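Local coordinates for Sodium/calcium exchanger membrane region domain-containing protein (PDB 4KPP) that probably moves calcium ions across the membrane in exchange for protons, as a member of the sodium/calcium exchanger superfamily, at residues 77-85 with 220-229; 98-109 with 313-323. One frame throughout, in Å; residues are numbered along the deposited sequence.

Contact 1 (77-85 with 220-229)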
loop_
_atom_site.group_PDB
_atom_site.type_symbol
_atom_site.label_atom_id
_atom_site.label_comp_id
_atom_site.label_asym_id
_atom_site.label_seq_id
_atom_site.Cartn_x
_atom_site.Cartn_y
_atom_site.Cartn_z
ATOM N N PRO A 77 6.356 2.974 -4.615
ATOM C CA PRO A 77 6.143 4.416 -4.788
ATOM C C PRO A 77 5.504 5.087 -3.571
ATOM O O PRO A 77 5.789 6.252 -3.297
ATOM C CB PRO A 77 5.187 4.479 -5.978
ATOM C CG PRO A 77 5.516 3.282 -6.776
ATOM C CD PRO A 77 5.866 2.217 -5.783
ATOM N N GLU A 78 4.662 4.362 -2.846
ATOM C CA GLU A 78 4.044 4.931 -1.657
ATOM C C GLU A 78 5.080 5.159 -0.559
ATOM O O GLU A 78 5.055 6.182 0.129
ATOM C CB GLU A 78 2.902 4.049 -1.147
ATOM C CG GLU A 78 2.406 4.423 0.249
ATOM C CD GLU A 78 1.956 5.878 0.363
ATOM O OE1 GLU A 78 2.003 6.428 1.486
ATOM O OE2 GLU A 78 1.546 6.470 -0.657
ATOM N N TYR A 79 5.991 4.205 -0.398
ATOM C CA TYR A 79 7.052 4.343 0.590
ATOM C C TYR A 79 7.994 5.483 0.231
ATOM O O TYR A 79 8.483 6.193 1.108
ATOM C CB TYR A 79 7.828 3.031 0.750
ATOM C CG TYR A 79 7.100 2.015 1.594
ATOM C CD1 TYR A 79 6.016 1.312 1.084
ATOM C CD2 TYR A 79 7.490 1.763 2.903
ATOM C CE1 TYR A 79 5.341 0.389 1.854
ATOM C CE2 TYR A 79 6.823 0.839 3.680
ATOM C CZ TYR A 79 5.750 0.153 3.150
ATOM O OH TYR A 79 5.077 -0.768 3.917
ATOM N N ALA A 80 8.234 5.662 -1.064
ATOM C CA ALA A 80 9.158 6.690 -1.527
ATOM C C ALA A 80 8.565 8.089 -1.397
ATOM O O ALA A 80 9.249 9.019 -0.976
ATOM C CB ALA A 80 9.579 6.417 -2.958
ATOM N N VAL A 81 7.294 8.231 -1.761
ATOM C CA VAL A 81 6.602 9.511 -1.640
ATOM C C VAL A 81 6.379 9.887 -0.176
ATOM O O VAL A 81 6.664 11.014 0.234
ATOM C CB VAL A 81 5.249 9.506 -2.388
ATOM C CG1 VAL A 81 4.445 10.760 -2.058
ATOM C CG2 VAL A 81 5.468 9.387 -3.891
ATOM N N ASP A 82 5.878 8.943 0.614
ATOM C CA ASP A 82 5.652 9.203 2.030
ATOM C C ASP A 82 6.985 9.381 2.746
ATOM O O ASP A 82 7.099 10.172 3.682
ATOM C CB ASP A 82 4.861 8.067 2.672
ATOM C CG ASP A 82 4.141 8.501 3.933
ATOM O OD1 ASP A 82 4.307 9.670 4.348
ATOM O OD2 ASP A 82 3.413 7.669 4.515
ATOM N N GLY A 83 7.990 8.639 2.292
ATOM C CA GLY A 83 9.333 8.759 2.823
ATOM C C GLY A 83 9.919 10.135 2.570
ATOM O O GLY A 83 10.628 10.676 3.419
ATOM N N TYR A 84 9.626 10.700 1.401
ATOM C CA TYR A 84 10.093 12.043 1.076
ATOM C C TYR A 84 9.505 13.069 2.033
ATOM O O TYR A 84 10.208 13.952 2.515
ATOM C CB TYR A 84 9.746 12.422 -0.370
ATOM C CG TYR A 84 9.981 13.890 -0.667
ATOM C CD1 TYR A 84 11.258 14.369 -0.929
ATOM C CD2 TYR A 84 8.928 14.799 -0.671
ATOM C CE1 TYR A 84 11.481 15.708 -1.190
ATOM C CE2 TYR A 84 9.143 16.140 -0.929
ATOM C CZ TYR A 84 10.421 16.587 -1.189
ATOM O OH TYR A 84 10.640 17.919 -1.447
ATOM N N PHE A 85 8.206 12.953 2.287
ATOM C CA PHE A 85 7.515 13.830 3.227
ATOM C C PHE A 85 8.105 13.720 4.631
ATOM O O PHE A 85 8.266 14.721 5.325
ATOM C CB PHE A 85 6.027 13.481 3.281
ATOM C CG PHE A 85 5.259 13.897 2.064
ATOM C CD1 PHE A 85 5.565 15.075 1.410
ATOM C CD2 PHE A 85 4.230 13.110 1.576
ATOM C CE1 PHE A 85 4.862 15.465 0.297
ATOM C CE2 PHE A 85 3.520 13.494 0.456
ATOM C CZ PHE A 85 3.837 14.673 -0.183
ATOM N N ILE A 220 12.389 5.967 -9.644
ATOM C CA ILE A 220 11.527 6.403 -8.550
ATOM C C ILE A 220 12.222 7.427 -7.646
ATOM O O ILE A 220 11.652 8.472 -7.330
ATOM C CB ILE A 220 11.030 5.203 -7.719
ATOM C CG1 ILE A 220 10.057 4.361 -8.548
ATOM C CG2 ILE A 220 10.366 5.670 -6.434
ATOM C CD1 ILE A 220 9.498 3.160 -7.816
ATOM N N LEU A 221 13.457 7.132 -7.250
ATOM C CA LEU A 221 14.209 8.028 -6.374
ATOM C C LEU A 221 14.526 9.369 -7.041
ATOM O O LEU A 221 14.684 10.384 -6.363
ATOM C CB LEU A 221 15.494 7.353 -5.879
ATOM C CG LEU A 221 15.299 6.053 -5.087
ATOM C CD1 LEU A 221 16.635 5.420 -4.716
ATOM C CD2 LEU A 221 14.441 6.285 -3.850
ATOM N N MET A 222 14.612 9.367 -8.370
ATOM C CA MET A 222 14.875 10.591 -9.127
ATOM C C MET A 222 13.588 11.301 -9.538
ATOM O O MET A 222 13.626 12.282 -10.278
ATOM C CB MET A 222 15.712 10.287 -10.373
ATOM C CG MET A 222 17.077 9.684 -10.083
ATOM S SD MET A 222 18.182 10.823 -9.225
ATOM C CE MET A 222 18.328 12.116 -10.455
ATOM N N SER A 223 12.452 10.814 -9.047
ATOM C CA SER A 223 11.160 11.350 -9.464
ATOM C C SER A 223 10.262 11.841 -8.321
ATOM O O SER A 223 9.464 12.760 -8.510
ATOM C CB SER A 223 10.405 10.306 -10.294
ATOM O OG SER A 223 11.134 9.955 -11.458
ATOM N N VAL A 224 10.385 11.232 -7.145
ATOM C CA VAL A 224 9.435 11.500 -6.061
ATOM C C VAL A 224 9.425 12.937 -5.552
ATOM O O VAL A 224 8.364 13.479 -5.256
ATOM C CB VAL A 224 9.613 10.540 -4.862
ATOM C CG1 VAL A 224 8.987 9.189 -5.172
ATOM C CG2 VAL A 224 11.087 10.407 -4.484
ATOM N N GLU A 225 10.599 13.548 -5.442
ATOM C CA GLU A 225 10.684 14.930 -4.983
ATOM C C GLU A 225 9.953 15.862 -5.939
ATOM O O GLU A 225 9.123 16.663 -5.522
ATOM C CB GLU A 225 12.141 15.367 -4.828
ATOM C CG GLU A 225 12.307 16.833 -4.452
ATOM C CD GLU A 225 13.758 17.228 -4.252
ATOM O OE1 GLU A 225 14.652 16.433 -4.612
ATOM O OE2 GLU A 225 14.006 18.338 -3.735
ATOM N N ALA A 226 10.260 15.747 -7.226
ATOM C CA ALA A 226 9.628 16.595 -8.226
ATOM C C ALA A 226 8.127 16.336 -8.288
ATOM O O ALA A 226 7.335 17.265 -8.432
ATOM C CB ALA A 226 10.262 16.378 -9.582
ATOM N N PHE A 227 7.738 15.070 -8.176
ATOM C CA PHE A 227 6.324 14.727 -8.176
ATOM C C PHE A 227 5.612 15.280 -6.941
ATOM O O PHE A 227 4.502 15.796 -7.045
ATOM C CB PHE A 227 6.124 13.213 -8.285
ATOM C CG PHE A 227 4.690 12.783 -8.140
ATOM C CD1 PHE A 227 3.773 13.033 -9.149
ATOM C CD2 PHE A 227 4.256 12.145 -6.987
ATOM C CE1 PHE A 227 2.445 12.645 -9.013
ATOM C CE2 PHE A 227 2.936 11.756 -6.844
ATOM C CZ PHE A 227 2.028 12.006 -7.857
ATOM N N SER A 228 6.257 15.176 -5.780
ATOM C CA SER A 228 5.661 15.632 -4.524
ATOM C C SER A 228 5.598 17.156 -4.454
ATOM O O SER A 228 4.570 17.726 -4.086
ATOM C CB SER A 228 6.432 15.089 -3.315
ATOM O OG SER A 228 6.554 13.676 -3.365
ATOM N N GLU A 229 6.703 17.809 -4.805
ATOM C CA GLU A 229 6.750 19.266 -4.826
ATOM C C GLU A 229 5.918 19.823 -5.972
ATOM O O GLU A 229 5.369 20.920 -5.871
ATOM C CB GLU A 229 8.193 19.768 -4.923
ATOM C CG GLU A 229 9.069 19.394 -3.732
ATOM C CD GLU A 229 8.565 19.965 -2.411
ATOM O OE1 GLU A 229 7.841 20.982 -2.426
ATOM O OE2 GLU A 229 8.900 19.390 -1.351
#
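Tyr84 reaches across to Glu225, Ser228 and Glu229 on helix 224-237. From CB, with CG anti to the backbone N (chi1 169°), the ring is carried over the first turn of that helix. CD1 comes up to CA and CB of Glu225, while the other ortho carbon, CD2 of Tyr84, meets Ser228 CB at 3.6 Å. Further out, CE1 touches Glu225 CG at 3.5 Å and CE2 nears Ser228 CB. Glu225 CA covers one ring face in a CH-pi contact, 4.1 Å from the centroid. At the tip, OH arrives beside the carboxylate of Glu229, too tightly modelled for its spacing to be trusted. The two parts belong to predicted membrane-spanning helices of the two sodium/calcium exchanger family regions, and 220-229 includes the break between helices 202-221 and 224-237. Beyond that break, residues 224-229 cross 77-85 at -69°. Near the crossing, Ala80 CB rests against both Ile220 CG2 and Val224 CG1, 3.6 Å from each, and Val81 CG2 packs on the same Val224 methyl at 3.8 Å. Ser228 OG, 3.8 Å from Val81 CG1, spends its proton on Val224 O at 2.6 Å, from above the carbonyl plane.

Contact 2 (98-109 with 313-323)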
loop_
_atom_site.group_PDB
_atom_site.type_symbol
_atom_site.label_atom_id
_atom_site.label_comp_id
_atom_site.label_asym_id
_atom_site.label_seq_id
_atom_site.Cartn_x
_atom_site.Cartn_y
_atom_site.Cartn_z
ATOM N N HIS A 98 2.884 17.282 9.137
ATOM C CA HIS A 98 1.513 16.819 8.971
ATOM C C HIS A 98 1.377 15.975 7.710
ATOM O O HIS A 98 0.641 14.991 7.699
ATOM C CB HIS A 98 0.538 17.997 8.908
ATOM C CG HIS A 98 0.795 19.055 9.935
ATOM N ND1 HIS A 98 0.677 18.824 11.289
ATOM C CD2 HIS A 98 1.159 20.351 9.807
ATOM C CE1 HIS A 98 0.962 19.931 11.949
ATOM N NE2 HIS A 98 1.259 20.875 11.072
ATOM N N TYR A 99 2.084 16.365 6.652
ATOM C CA TYR A 99 1.977 15.682 5.363
ATOM C C TYR A 99 2.371 14.207 5.447
ATOM O O TYR A 99 1.773 13.362 4.782
ATOM C CB TYR A 99 2.817 16.386 4.292
ATOM C CG TYR A 99 2.331 17.773 3.914
ATOM C CD1 TYR A 99 1.062 18.220 4.276
ATOM C CD2 TYR A 99 3.142 18.634 3.184
ATOM C CE1 TYR A 99 0.623 19.491 3.927
ATOM C CE2 TYR A 99 2.711 19.904 2.829
ATOM C CZ TYR A 99 1.454 20.327 3.202
ATOM O OH TYR A 99 1.032 21.590 2.846
ATOM N N ALA A 100 3.371 13.904 6.270
ATOM C CA ALA A 100 3.861 12.539 6.406
ATOM C C ALA A 100 2.767 11.613 6.913
ATOM O O ALA A 100 2.601 10.498 6.414
ATOM C CB ALA A 100 5.072 12.492 7.334
ATOM N N THR A 101 2.013 12.082 7.899
ATOM C CA THR A 101 0.953 11.271 8.484
ATOM C C THR A 101 -0.307 11.288 7.621
ATOM O O THR A 101 -0.981 10.269 7.473
ATOM C CB THR A 101 0.620 11.714 9.915
ATOM O OG1 THR A 101 1.825 11.754 10.689
ATOM C CG2 THR A 101 -0.356 10.736 10.552
ATOM N N ALA A 102 -0.609 12.447 7.044
ATOM C CA ALA A 102 -1.758 12.585 6.152
ATOM C C ALA A 102 -1.629 11.685 4.924
ATOM O O ALA A 102 -2.604 11.077 4.491
ATOM C CB ALA A 102 -1.942 14.039 5.732
ATOM N N ASN A 103 -0.425 11.608 4.365
ATOM C CA ASN A 103 -0.178 10.766 3.196
ATOM C C ASN A 103 -0.297 9.282 3.534
ATOM O O ASN A 103 -0.819 8.490 2.749
ATOM C CB ASN A 103 1.198 11.069 2.597
ATOM C CG ASN A 103 1.474 10.272 1.336
ATOM O OD1 ASN A 103 2.093 9.209 1.383
ATOM N ND2 ASN A 103 1.014 10.785 0.200
ATOM N N MET A 104 0.187 8.920 4.715
ATOM C CA MET A 104 0.143 7.543 5.184
ATOM C C MET A 104 -1.293 7.083 5.433
ATOM O O MET A 104 -1.683 5.981 5.045
ATOM C CB MET A 104 0.956 7.417 6.471
ATOM C CG MET A 104 1.205 5.995 6.923
ATOM S SD MET A 104 0.623 5.732 8.606
ATOM C CE MET A 104 -1.110 5.503 8.318
ATOM N N THR A 105 -2.072 7.929 6.098
ATOM C CA THR A 105 -3.460 7.607 6.401
ATOM C C THR A 105 -4.291 7.597 5.123
ATOM O O THR A 105 -5.200 6.776 4.961
ATOM C CB THR A 105 -4.066 8.598 7.414
ATOM O OG1 THR A 105 -3.865 9.940 6.952
ATOM C CG2 THR A 105 -3.411 8.433 8.784
ATOM N N GLY A 106 -3.969 8.509 4.212
ATOM C CA GLY A 106 -4.622 8.548 2.919
ATOM C C GLY A 106 -4.402 7.258 2.156
ATOM O O GLY A 106 -5.345 6.678 1.612
ATOM N N ALA A 107 -3.154 6.802 2.127
ATOM C CA ALA A 107 -2.804 5.570 1.431
ATOM C C ALA A 107 -3.591 4.384 1.982
ATOM O O ALA A 107 -4.183 3.622 1.218
ATOM C CB ALA A 107 -1.305 5.313 1.515
ATOM N N ASN A 108 -3.606 4.249 3.306
ATOM C CA ASN A 108 -4.315 3.157 3.968
ATOM C C ASN A 108 -5.814 3.154 3.708
ATOM O O ASN A 108 -6.383 2.124 3.357
ATOM C CB ASN A 108 -4.066 3.182 5.480
ATOM C CG ASN A 108 -2.769 2.510 5.865
ATOM O OD1 ASN A 108 -2.740 1.319 6.167
ATOM N ND2 ASN A 108 -1.685 3.269 5.847
ATOM N N ARG A 109 -6.450 4.305 3.888
ATOM C CA ARG A 109 -7.900 4.394 3.754
ATOM C C ARG A 109 -8.362 4.256 2.306
ATOM O O ARG A 109 -9.415 3.674 2.035
ATOM C CB ARG A 109 -8.433 5.682 4.390
ATOM C CG ARG A 109 -8.152 5.778 5.886
ATOM C CD ARG A 109 -9.291 6.453 6.642
ATOM N NE ARG A 109 -9.517 7.825 6.195
ATOM C CZ ARG A 109 -8.865 8.881 6.667
ATOM N NH1 ARG A 109 -7.937 8.728 7.601
ATOM N NH2 ARG A 109 -9.137 10.092 6.201
ATOM N N GLN A 313 -4.164 15.361 12.601
ATOM C CA GLN A 313 -3.540 14.090 12.244
ATOM C C GLN A 313 -3.898 12.946 13.195
ATOM O O GLN A 313 -3.980 11.790 12.775
ATOM C CB GLN A 313 -2.022 14.238 12.109
ATOM C CG GLN A 313 -1.601 15.179 10.993
ATOM C CD GLN A 313 -2.391 14.956 9.716
ATOM O OE1 GLN A 313 -2.392 13.862 9.154
ATOM N NE2 GLN A 313 -3.077 15.996 9.257
ATOM N N SER A 314 -4.118 13.272 14.468
ATOM C CA SER A 314 -4.543 12.277 15.452
ATOM C C SER A 314 -5.922 11.733 15.097
ATOM O O SER A 314 -6.180 10.535 15.214
ATOM C CB SER A 314 -4.564 12.873 16.860
ATOM O OG SER A 314 -3.274 13.317 17.242
ATOM N N GLU A 315 -6.804 12.625 14.660
ATOM C CA GLU A 315 -8.129 12.230 14.203
ATOM C C GLU A 315 -8.014 11.354 12.961
ATOM O O GLU A 315 -8.759 10.389 12.808
ATOM C CB GLU A 315 -8.987 13.465 13.904
ATOM C CG GLU A 315 -9.277 14.330 15.118
ATOM C CD GLU A 315 -9.565 15.777 14.757
ATOM O OE1 GLU A 315 -9.686 16.085 13.553
ATOM O OE2 GLU A 315 -9.663 16.610 15.681
ATOM N N GLU A 316 -7.075 11.691 12.079
ATOM C CA GLU A 316 -6.864 10.923 10.855
ATOM C C GLU A 316 -6.403 9.507 11.166
ATOM O O GLU A 316 -6.867 8.545 10.550
ATOM C CB GLU A 316 -5.851 11.615 9.938
ATOM C CG GLU A 316 -6.319 12.944 9.367
ATOM C CD GLU A 316 -7.482 12.800 8.400
ATOM O OE1 GLU A 316 -8.212 13.793 8.204
ATOM O OE2 GLU A 316 -7.663 11.703 7.828
ATOM N N VAL A 317 -5.487 9.385 12.124
ATOM C CA VAL A 317 -4.976 8.081 12.534
ATOM C C VAL A 317 -6.077 7.268 13.204
ATOM O O VAL A 317 -6.232 6.077 12.932
ATOM C CB VAL A 317 -3.768 8.222 13.483
ATOM C CG1 VAL A 317 -3.410 6.885 14.121
ATOM C CG2 VAL A 317 -2.577 8.798 12.737
ATOM N N LEU A 318 -6.845 7.925 14.070
ATOM C CA LEU A 318 -7.978 7.298 14.744
ATOM C C LEU A 318 -9.004 6.797 13.728
ATOM O O LEU A 318 -9.503 5.674 13.833
ATOM C CB LEU A 318 -8.628 8.288 15.716
ATOM C CG LEU A 318 -9.974 7.910 16.337
ATOM C CD1 LEU A 318 -9.860 6.620 17.136
ATOM C CD2 LEU A 318 -10.498 9.044 17.207
ATOM N N LEU A 319 -9.301 7.635 12.739
ATOM C CA LEU A 319 -10.242 7.291 11.678
ATOM C C LEU A 319 -9.718 6.090 10.902
ATOM O O LEU A 319 -10.475 5.175 10.571
ATOM C CB LEU A 319 -10.420 8.480 10.728
ATOM C CG LEU A 319 -11.761 8.745 10.030
ATOM C CD1 LEU A 319 -11.589 9.837 8.982
ATOM C CD2 LEU A 319 -12.364 7.498 9.403
ATOM N N THR A 320 -8.419 6.102 10.616
ATOM C CA THR A 320 -7.787 5.032 9.851
ATOM C C THR A 320 -7.786 3.731 10.638
ATOM O O THR A 320 -8.030 2.660 10.085
ATOM C CB THR A 320 -6.339 5.391 9.472
ATOM O OG1 THR A 320 -6.310 6.690 8.867
ATOM C CG2 THR A 320 -5.779 4.371 8.497
ATOM N N ALA A 321 -7.510 3.831 11.935
ATOM C CA ALA A 321 -7.530 2.670 12.813
ATOM C C ALA A 321 -8.947 2.112 12.910
ATOM O O ALA A 321 -9.148 0.897 12.930
ATOM C CB ALA A 321 -7.013 3.041 14.185
ATOM N N ALA A 322 -9.924 3.014 12.966
ATOM C CA ALA A 322 -11.328 2.632 13.037
ATOM C C ALA A 322 -11.756 1.882 11.782
ATOM O O ALA A 322 -12.405 0.838 11.869
ATOM C CB ALA A 322 -12.205 3.859 13.254
ATOM N N GLN A 323 -11.388 2.416 10.620
ATOM C CA GLN A 323 -11.674 1.755 9.353
ATOM C C GLN A 323 -11.001 0.389 9.289
ATOM O O GLN A 323 -11.544 -0.555 8.713
ATOM C CB GLN A 323 -11.196 2.605 8.175
ATOM C CG GLN A 323 -11.566 2.022 6.816
ATOM C CD GLN A 323 -10.701 2.555 5.692
ATOM O OE1 GLN A 323 -9.504 2.778 5.870
ATOM N NE2 GLN A 323 -11.302 2.766 4.528
#
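Two nitrogens of Arg109, NH1 and NH2, converge on one oxygen of Glu316, OE2, nearly in line with its C-O bond. The NH2 bond is the shorter, 2.7 Å from Arg109 NH2 to Glu316 OE2, against 3.0 Å from NH1; guanidinium and carboxylate lie nearly coplanar, 24° apart. Glu316 OE1 is held by a salt bridge to Arg312, and Arg109 NH2 has a further acceptor in Gln351. Bends at chi2 and chi3 bring the guanidinium back along helix 311-331, where Leu319 CD1 lies over the centre of one face, 3.7 Å from Arg109 CZ, and Thr320 OG1 lies at the edge. With Arg109 replaced by an alanine, Glu316 OE2 would probably be left without its partner across the interface and a gap would open beside Leu319. Gln323 NE2 ties on to Arg109 O at 3.3 Å, on a lone pair and nearly straight at 172°. Arg109 is a knob in the hole formed by Glu316, Leu319, Thr320 and Gln323, where the two segments, one from each exchanger family region, run nearly parallel (19°). Thr105 CB rests 3.3 Å from Thr320 OG1, whose proton goes to Glu316 O. Asn108 CB meets Thr320 CG2, and Thr101 CG2 touches Val317 CG2 at 3.7 Å. At the far end the Gln313 side chain, bent at chi2, runs counter to that of Thr101 and brings OE1 to Ala102 CB at 3.5 Å.

Along the chain the four segments come in the order 77-85, 98-109, 220-229, 313-323; the first two lie in one exchanger family region and the last two in the other, and each contact takes one segment from each. The centres of contact 1 and contact 2 lie about 18 Å apart. Helices 76-91 and 96-127, consecutive in sequence, join them side by side: Glu78 and Asp82, facing away from contact 1, pack against Asn103 and Met104, with Asp82 OD2 3.2 Å from Met104 CB. Helices 224-237 and 311-331 flank this pair. Both contacts therefore help join the two regions within one membrane-embedded chain. The bound calcium ion, held by Ile330, Asp333, Lys335 and Glu340, is nearer contact 2, whose helix 311-331 runs on to Ile330.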